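Local coordinates for ATP-binding protein (Mycobacterium tuberculosis, PDB 5UKV), which probably acts, as the full-length sensor histidine kinase PhoR, to phosphorylate itself on histidine with ATP, this fragment being its dimerisation and histidine phosphotransfer domain, at residues Leu51-Ile54 with Glu55-Ala58. The protein carries 1 engineered substitution. Residues are numbered along the deposited sequence; the frame is centred on the assembly and turned at random.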
ATOM      1  N   LEU A  51      -1.843 -11.103 -15.739  1.00 22.36           N
ATOM      2  CA  LEU A  51      -2.891 -10.153 -15.287  1.00 24.46           C
ATOM      3  C   LEU A  51      -3.762 -10.677 -14.144  1.00 26.76           C
ATOM      4  O   LEU A  51      -4.066  -9.920 -13.161  1.00 21.40           O
ATOM      5  CB  LEU A  51      -3.796  -9.709 -16.470  1.00 25.22           C
ATOM      6  CG  LEU A  51      -4.812  -8.597 -16.126  1.00 24.86           C
ATOM      7  CD1 LEU A  51      -4.067  -7.342 -15.609  1.00 24.16           C
ATOM      8  CD2 LEU A  51      -5.564  -8.270 -17.314  1.00 24.63           C
ATOM      9  N   SER A  52      -4.037 -11.962 -14.201  1.00 25.05           N
ATOM     10  CA  SER A  52      -4.773 -12.626 -13.177  1.00 25.20           C
ATOM     11  C   SER A  52      -4.037 -12.568 -11.828  1.00 25.32           C
ATOM     12  O   SER A  52      -4.585 -12.253 -10.836  1.00 26.46           O
ATOM     13  CB  SER A  52      -4.881 -14.069 -13.601  1.00 29.45           C
ATOM     14  OG  SER A  52      -5.879 -14.699 -12.938  1.00 37.20           O
ATOM     15  N   ARG A  53      -2.745 -12.826 -11.849  1.00 25.51           N
ATOM     16  CA  ARG A  53      -1.970 -12.757 -10.639  1.00 25.74           C
ATOM     17  C   ARG A  53      -1.947 -11.327 -10.139  1.00 24.54           C
ATOM     18  O   ARG A  53      -2.054 -11.105  -8.986  1.00 22.80           O
ATOM     19  CB  ARG A  53      -0.563 -13.278 -10.820  1.00 29.57           C
ATOM     20  CG  ARG A  53       0.325 -13.078  -9.593  1.00 35.75           C
ATOM     21  CD  ARG A  53      -0.265 -13.661  -8.304  1.00 45.11           C
ATOM     22  NE  ARG A  53      -0.594 -15.061  -8.446  1.00 49.33           N
ATOM     23  CZ  ARG A  53      -1.117 -15.827  -7.512  1.00 54.62           C
ATOM     24  NH1 ARG A  53      -1.391 -15.337  -6.328  1.00 54.71           N
ATOM     25  NH2 ARG A  53      -1.344 -17.101  -7.764  1.00 52.44           N
ATOM     26  N   ILE A  54      -1.772 -10.387 -11.042  1.00 21.15           N
ATOM     27  CA  ILE A  54      -1.775  -9.013 -10.688  1.00 22.01           C
ATOM     28  C   ILE A  54      -3.071  -8.603 -10.043  1.00 22.45           C
ATOM     29  O   ILE A  54      -3.065  -7.957  -9.004  1.00 22.81           O
ATOM     30  CB  ILE A  54      -1.422  -8.079 -11.856  1.00 22.01           C
ATOM     31  CG1 ILE A  54       0.065  -8.203 -12.184  1.00 21.61           C
ATOM     32  CG2 ILE A  54      -1.904  -6.644 -11.514  1.00 22.86           C
ATOM     33  CD1 ILE A  54       0.473  -7.594 -13.546  1.00 23.38           C
ATOM     34  N   GLU A  55      -4.190  -9.028 -10.590  1.00 21.27           N
ATOM     35  CA  GLU A  55      -5.489  -8.733 -10.048  1.00 24.08           C
ATOM     36  C   GLU A  55      -5.682  -9.331  -8.663  1.00 26.34           C
ATOM     37  O   GLU A  55      -6.211  -8.730  -7.801  1.00 25.21           O
ATOM     38  CB  GLU A  55      -6.577  -9.237 -10.987  1.00 26.15           C
ATOM     39  CG  GLU A  55      -6.750  -8.393 -12.215  1.00 28.91           C
ATOM     40  CD  GLU A  55      -7.805  -8.919 -13.197  1.00 38.24           C
ATOM     41  OE1 GLU A  55      -7.487  -9.741 -14.044  1.00 39.24           O
ATOM     42  OE2 GLU A  55      -8.955  -8.491 -13.118  1.00 46.09           O
ATOM     43  N   SER A  56      -5.211 -10.536  -8.490  1.00 27.63           N
ATOM     44  CA  SER A  56      -5.315 -11.237  -7.263  1.00 28.79           C
ATOM     45  C   SER A  56      -4.545 -10.510  -6.158  1.00 27.69           C
ATOM     46  O   SER A  56      -5.057 -10.238  -5.115  1.00 28.79           O
ATOM     47  CB  SER A  56      -4.760 -12.626  -7.509  1.00 31.36           C
ATOM     48  OG  SER A  56      -4.701 -13.354  -6.353  1.00 41.77           O
ATOM     49  N   GLU A  57      -3.345 -10.102  -6.465  1.00 25.81           N
ATOM     50  CA  GLU A  57      -2.510  -9.367  -5.466  1.00 24.63           C
ATOM     51  C   GLU A  57      -3.124  -7.997  -5.166  1.00 25.10           C
ATOM     52  O   GLU A  57      -3.101  -7.609  -4.023  1.00 24.24           O
ATOM     53  CB  GLU A  57      -1.062  -9.316  -5.882  1.00 27.21           C
ATOM     54  CG  GLU A  57      -0.371 -10.694  -5.998  1.00 34.01           C
ATOM     55  CD  GLU A  57      -0.585 -11.595  -4.813  1.00 40.90           C
ATOM     56  OE1 GLU A  57      -0.566 -11.112  -3.673  1.00 38.75           O
ATOM     57  OE2 GLU A  57      -0.877 -12.781  -5.031  1.00 53.93           O
ATOM     58  N   ALA A  58      -3.778  -7.357  -6.127  1.00 22.54           N
ATOM     59  CA  ALA A  58      -4.325  -6.054  -5.925  1.00 25.23           C
ATOM     60  C   ALA A  58      -5.524  -6.205  -4.979  1.00 27.38           C
ATOM     61  O   ALA A  58      -5.764  -5.339  -4.136  1.00 24.61           O
ATOM     62  CB  ALA A  58      -4.711  -5.366  -7.223  1.00 22.22           C
TER
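Two successive turns of helix 47-71, the second helix of the hairpin in this DHp domain, meet through an i to i+4 salt bridge between R53 and E57. R53 NH1 lies 2.9 Å from E57 OE2, with an N-H...O angle of 157°. The carboxylate oxygen sits at the edge of the guanidinium, in its plane, and the two flat groups are nearly coplanar, 16° apart. With CG of R53 anti to the backbone N, the bends at chi2 and chi3 turn the arginine chain toward E57, and R53 CD packs 3.4 Å from E57 OE2. The other carboxylate oxygen, OE1, pairs with R60, placing E57 between two arginines. On the far side of the helix, E55 reaches back alongside L51, its CG 3.2 Å from L51 O and its OE1 3.6 Å from L51 CG; that OE1 forms a salt bridge with R40 of the second subunit. Beneath the side chains, the amides of E55, S56, E57 and A58 donate to the carbonyls four residues earlier, E55 N to L51 O being the shortest at 2.7 Å. I54 and R53 touch F35 of helix 2-40, while A58 packs on L29 of the second subunit, as expected in the dimeric four-helix bundle of HisKA domains.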